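Local coordinates for protein 4-alpha-glucanotransferase (Corynebacterium glutamicum, PDB 5B68) that is an amylomaltase, a bacterial protein that joins an N-terminal beta-sandwich domain to a larger TIM-barrel-type domain, at residues R67-P72 with N116-R121; L85-H90 with A97-E102. All coordinates share one frame; numbering follows the deposited sequence.

Interaction 1: residues R67-P72 with N116-R121; sequences REFTRP and NWTAPR. With SO4 (sulfate ion), chain G.
Phe69, carried by segment 67-72 at helix 54-69, meets Thr118 and Ala119 of the loop before strand 121-123, and Arg121 at the start of that strand, in a small, largely apolar contact at the edge of the N-terminal beta sandwich. Arg121 lays the aliphatic part of its side chain over one face, with CD 3.9 Å from the centroid of the Phe69 ring and 1° off the ring normal, a CH-pi contact. CG of Arg121 lies over the same face, 3.8 Å from CE2 of Phe69. A bend at chi3 (40°) then turns the guanidinium back along the ring toward the helix, so that NH2 of Arg121 comes to 3.8 Å from CB of Phe69. The ring and guanidinium planes stand 58° apart, and any cation-pi attraction is at most weak; the charge is instead paired with Asp66 of helix 54-69, in a salt bridge from NH1. Thr118 approaches the ring edge in its plane, its CG2 3.7 Å from CE1 of Phe69, while its OG1 is bonded to Glu130. The backbone O of Ala119 lies 3.7 Å from CZ of Phe69. An Asx turn shapes the backbone here: Asn116 OD1 accepts from Thr118 N at 2.7 Å. Trp128 and Ile123 also touch Phe69. Apart from the loop, Arg67 reaches out in an extended chain to a sulfate ion, probably from the crystallisation liquor, through two nearly straight bonds, NH1 to O1 and NH2 to O2; Arg59, Gln60 and Asn45 also bond the ion. An aromatic residue at helix 54-69, packed against a strand-connecting loop, here joins the helical N-terminal region to the beta sandwich.

Interaction 2: residues L85-H90 with A97-E102; sequences LVFPVH and ADVHIE
Val89 and Val99 face each other across the interior of the N-terminal beta sandwich, their side chains running alongside in contrary senses until their CG2 methyls lie 4.0 Å apart. With chi1 at -179°, Val99 holds CG1 anti to its backbone N and CG2 on the other branch, which lets the two methyls serve different partners: CG2 goes to Val89, and CG1 to the ring of Phe87. That ring reaches across from the facing strand and offers its far edge, with CZ of Phe87 4.1 Å from CG1 of Val99 and the methyl near the ring plane; neither ring face is used in this pair. At the other end of the contact, CG1 of Val89 rests 4.2 Å from CB of Ala97, the residue just before strand 98-102. All three touches are between carbons at ordinary van der Waals range, and no hydrogen bond passes between the segments. Their nearest CA atoms, those of Val89 and Ala97, are 7.5 Å apart, so the strands meet through side chains alone. The alternation of the strands turns His90, Asp98 and His100 away from the contact. Strand 86-92 is hydrogen-bonded to strand 126-134, whose Phe133 touches both Phe87 and Val89, and Leu73 also touches Val89. Strand 98-102 runs between strands 108-114 and 142-150; Val111 from the first lies against Val99, and Leu146 from the second touches both Val99 and Phe87.

The two contacts lie about 13 Å apart, centre to centre, at the periphery of the chain, more than 30 Å from its centre. Both segments of interaction 2 fall between the two of interaction 1 in the sequence: 67-72 comes first, then 85-90 and 97-102, and lastly 116-121. Strand 126-134 is common ground, since it pairs with strand 86-92 and also packs against helix 54-69. They meet directly at His90, whose backbone N is probably hydrogen-bonded to Pro72 O (3.0 Å) and whose ring packs against Phe69. Helix 54-69, strand-connecting loop and sandwich interior thus form one continuous N-terminal unit.

Interaction 1: residues R67-P72 with N116-R121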
# COMPACT_ATOMS: atom_id res chain seq x y z
N ARG A 67 -33.76 -2.47 -8.09
CA ARG A 67 -32.72 -1.62 -8.60
C ARG A 67 -31.75 -2.42 -9.45
O ARG A 67 -31.31 -1.93 -10.48
CB ARG A 67 -32.06 -0.85 -7.46
CG ARG A 67 -32.94 0.38 -7.11
CD ARG A 67 -32.74 0.92 -5.70
NE ARG A 67 -33.70 2.00 -5.43
CZ ARG A 67 -33.87 2.54 -4.23
NH1 ARG A 67 -33.15 2.13 -3.19
NH2 ARG A 67 -34.75 3.53 -4.04
N GLU A 68 -31.49 -3.67 -9.06
CA GLU A 68 -30.63 -4.54 -9.89
C GLU A 68 -31.29 -4.81 -11.22
O GLU A 68 -30.61 -4.83 -12.24
CB GLU A 68 -30.31 -5.86 -9.25
CG GLU A 68 -29.24 -5.79 -8.15
CD GLU A 68 -27.97 -5.16 -8.64
OE1 GLU A 68 -27.31 -5.82 -9.46
OE2 GLU A 68 -27.65 -4.03 -8.24
N PHE A 69 -32.61 -4.96 -11.19
CA PHE A 69 -33.37 -5.27 -12.42
C PHE A 69 -33.47 -4.12 -13.37
O PHE A 69 -33.75 -4.34 -14.56
CB PHE A 69 -34.74 -5.92 -12.08
CG PHE A 69 -35.25 -6.79 -13.18
CD1 PHE A 69 -34.74 -8.06 -13.32
CD2 PHE A 69 -36.14 -6.28 -14.15
CE1 PHE A 69 -35.20 -8.87 -14.36
CE2 PHE A 69 -36.59 -7.07 -15.18
CZ PHE A 69 -36.08 -8.36 -15.31
N THR A 70 -33.24 -2.88 -12.91
CA THR A 70 -33.32 -1.70 -13.76
C THR A 70 -31.95 -1.11 -14.07
O THR A 70 -31.85 -0.05 -14.66
CB THR A 70 -34.25 -0.65 -13.15
OG1 THR A 70 -33.81 -0.34 -11.82
CG2 THR A 70 -35.61 -1.27 -13.05
N ARG A 71 -30.87 -1.81 -13.76
CA ARG A 71 -29.52 -1.42 -14.19
C ARG A 71 -29.36 -1.70 -15.68
O ARG A 71 -29.37 -2.86 -16.08
CB ARG A 71 -28.45 -2.25 -13.46
CG ARG A 71 -28.12 -1.84 -12.03
CD ARG A 71 -26.84 -2.55 -11.57
NE ARG A 71 -26.54 -2.25 -10.16
CZ ARG A 71 -25.96 -1.12 -9.74
NH1 ARG A 71 -25.74 -0.96 -8.42
NH2 ARG A 71 -25.63 -0.19 -10.60
N PRO A 72 -29.19 -0.67 -16.47
CA PRO A 72 -29.15 -0.96 -17.89
C PRO A 72 -27.93 -1.78 -18.27
O PRO A 72 -28.07 -2.77 -19.03
CB PRO A 72 -29.16 0.43 -18.53
CG PRO A 72 -29.84 1.32 -17.52
CD PRO A 72 -29.33 0.78 -16.20
N ASN A 116 -31.19 -15.93 -22.73
CA ASN A 116 -31.59 -15.40 -21.43
C ASN A 116 -33.04 -15.72 -21.18
O ASN A 116 -33.96 -15.23 -21.84
CB ASN A 116 -31.29 -13.90 -21.32
CG ASN A 116 -31.68 -13.31 -19.98
OD1 ASN A 116 -32.82 -13.46 -19.50
ND2 ASN A 116 -30.71 -12.66 -19.33
N TRP A 117 -33.25 -16.46 -20.10
CA TRP A 117 -34.56 -16.98 -19.78
C TRP A 117 -35.31 -16.16 -18.84
O TRP A 117 -36.45 -16.51 -18.52
CB TRP A 117 -34.40 -18.39 -19.23
CG TRP A 117 -33.66 -19.30 -20.21
CD1 TRP A 117 -32.50 -19.98 -19.98
CD2 TRP A 117 -34.01 -19.55 -21.58
NE1 TRP A 117 -32.14 -20.66 -21.09
CE2 TRP A 117 -33.04 -20.41 -22.09
CE3 TRP A 117 -35.02 -19.10 -22.41
CZ2 TRP A 117 -33.08 -20.87 -23.40
CZ3 TRP A 117 -35.05 -19.54 -23.70
CH2 TRP A 117 -34.11 -20.43 -24.18
N THR A 118 -34.76 -15.04 -18.40
CA THR A 118 -35.45 -14.22 -17.37
C THR A 118 -36.73 -13.55 -17.85
O THR A 118 -36.74 -12.91 -18.90
CB THR A 118 -34.48 -13.16 -16.82
OG1 THR A 118 -33.28 -13.83 -16.39
CG2 THR A 118 -35.09 -12.34 -15.66
N ALA A 119 -37.79 -13.63 -17.04
CA ALA A 119 -39.09 -13.05 -17.35
C ALA A 119 -39.03 -11.53 -17.15
O ALA A 119 -38.39 -11.10 -16.17
CB ALA A 119 -40.16 -13.63 -16.41
N PRO A 120 -39.75 -10.74 -17.97
CA PRO A 120 -39.81 -9.31 -17.73
C PRO A 120 -40.61 -9.02 -16.48
O PRO A 120 -41.29 -9.91 -15.97
CB PRO A 120 -40.48 -8.72 -19.00
CG PRO A 120 -41.13 -9.87 -19.68
CD PRO A 120 -40.65 -11.15 -19.08
N ARG A 121 -40.40 -7.82 -15.92
CA ARG A 121 -41.05 -7.37 -14.69
C ARG A 121 -41.47 -5.92 -14.78
O ARG A 121 -40.78 -5.09 -15.37
CB ARG A 121 -40.13 -7.53 -13.46
CG ARG A 121 -39.40 -8.86 -13.30
CD ARG A 121 -38.59 -8.85 -11.99
NE ARG A 121 -39.40 -8.20 -10.94
CZ ARG A 121 -38.95 -7.37 -10.00
NH1 ARG A 121 -39.82 -6.79 -9.19
NH2 ARG A 121 -37.65 -7.05 -9.86
S SO4 G . -34.67 4.43 -0.33
O1 SO4 G . -33.50 3.61 -0.73
O2 SO4 G . -35.57 4.59 -1.52
O3 SO4 G . -35.45 3.77 0.72
O4 SO4 G . -34.03 5.73 0.08

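Interaction 2: residues L85-H90 with A97-E102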
# COMPACT_ATOMS: atom_id res chain seq x y z
N LEU A 85 -16.98 -13.71 -21.26
CA LEU A 85 -17.82 -13.50 -20.16
C LEU A 85 -19.21 -13.03 -20.58
O LEU A 85 -19.31 -12.21 -21.49
CB LEU A 85 -17.15 -12.47 -19.24
CG LEU A 85 -17.95 -12.04 -18.01
CD1 LEU A 85 -17.00 -11.78 -16.87
CD2 LEU A 85 -18.78 -10.79 -18.20
N VAL A 86 -20.22 -13.52 -19.87
CA VAL A 86 -21.63 -13.24 -20.16
C VAL A 86 -22.12 -12.23 -19.13
O VAL A 86 -21.95 -12.44 -17.95
CB VAL A 86 -22.48 -14.50 -20.17
CG1 VAL A 86 -23.95 -14.17 -20.37
CG2 VAL A 86 -21.98 -15.46 -21.28
N PHE A 87 -22.79 -11.16 -19.57
CA PHE A 87 -23.33 -10.12 -18.65
C PHE A 87 -24.81 -9.79 -19.05
O PHE A 87 -25.22 -9.97 -20.20
CB PHE A 87 -22.45 -8.84 -18.67
CG PHE A 87 -22.37 -8.17 -20.00
CD1 PHE A 87 -21.48 -8.61 -20.99
CD2 PHE A 87 -23.23 -7.15 -20.32
CE1 PHE A 87 -21.46 -8.03 -22.23
CE2 PHE A 87 -23.20 -6.57 -21.58
CZ PHE A 87 -22.31 -6.97 -22.53
N PRO A 88 -25.59 -9.28 -18.10
CA PRO A 88 -26.97 -8.86 -18.26
C PRO A 88 -27.10 -7.43 -18.70
O PRO A 88 -26.30 -6.58 -18.33
CB PRO A 88 -27.60 -9.09 -16.87
CG PRO A 88 -26.43 -8.80 -15.97
CD PRO A 88 -25.21 -9.27 -16.67
N VAL A 89 -28.07 -7.17 -19.55
CA VAL A 89 -28.51 -5.83 -19.92
C VAL A 89 -30.03 -5.74 -19.60
O VAL A 89 -30.76 -6.73 -19.79
CB VAL A 89 -28.27 -5.64 -21.41
CG1 VAL A 89 -29.02 -4.46 -22.00
CG2 VAL A 89 -26.78 -5.45 -21.70
N HIS A 90 -30.49 -4.60 -19.09
CA HIS A 90 -31.88 -4.34 -18.83
C HIS A 90 -32.33 -3.16 -19.67
O HIS A 90 -31.69 -2.10 -19.67
CB HIS A 90 -32.12 -4.06 -17.37
CG HIS A 90 -31.70 -5.19 -16.49
ND1 HIS A 90 -32.41 -6.37 -16.44
CD2 HIS A 90 -30.59 -5.39 -15.76
CE1 HIS A 90 -31.80 -7.22 -15.62
NE2 HIS A 90 -30.68 -6.66 -15.22
N ALA A 97 -31.92 -3.32 -27.49
CA ALA A 97 -30.72 -3.45 -26.69
C ALA A 97 -29.49 -3.49 -27.62
O ALA A 97 -28.95 -4.55 -27.95
CB ALA A 97 -30.82 -4.66 -25.81
N ASP A 98 -29.11 -2.33 -28.14
CA ASP A 98 -27.94 -2.27 -29.01
C ASP A 98 -26.76 -2.07 -28.05
O ASP A 98 -26.76 -1.13 -27.27
CB ASP A 98 -28.00 -1.13 -30.02
CG ASP A 98 -29.24 -1.20 -30.89
OD1 ASP A 98 -29.73 -2.31 -31.08
OD2 ASP A 98 -29.72 -0.13 -31.35
N VAL A 99 -25.82 -3.00 -28.12
CA VAL A 99 -24.62 -3.03 -27.23
C VAL A 99 -23.38 -3.14 -28.11
O VAL A 99 -23.37 -3.88 -29.08
CB VAL A 99 -24.64 -4.21 -26.22
CG1 VAL A 99 -23.39 -4.18 -25.30
CG2 VAL A 99 -25.92 -4.21 -25.39
N HIS A 100 -22.35 -2.36 -27.80
CA HIS A 100 -21.05 -2.56 -28.41
C HIS A 100 -19.94 -2.19 -27.40
O HIS A 100 -20.24 -1.69 -26.32
CB HIS A 100 -20.91 -1.77 -29.71
CG HIS A 100 -20.74 -0.31 -29.52
ND1 HIS A 100 -21.80 0.55 -29.30
CD2 HIS A 100 -19.64 0.45 -29.56
CE1 HIS A 100 -21.33 1.77 -29.14
NE2 HIS A 100 -20.02 1.74 -29.29
N ILE A 101 -18.71 -2.52 -27.81
CA ILE A 101 -17.52 -2.23 -27.06
C ILE A 101 -16.72 -1.14 -27.74
O ILE A 101 -16.47 -1.19 -28.96
CB ILE A 101 -16.68 -3.52 -26.92
CG1 ILE A 101 -17.44 -4.60 -26.15
CG2 ILE A 101 -15.30 -3.20 -26.32
CD1 ILE A 101 -16.79 -5.95 -26.29
N GLU A 102 -16.19 -0.19 -26.95
CA GLU A 102 -15.18 0.74 -27.43
C GLU A 102 -13.94 0.42 -26.62
O GLU A 102 -13.94 0.53 -25.43
CB GLU A 102 -15.63 2.21 -27.24
CG GLU A 102 -14.45 3.13 -27.58
CD GLU A 102 -14.77 4.53 -28.09
OE1 GLU A 102 -14.01 5.44 -27.69
OE2 GLU A 102 -15.72 4.69 -28.93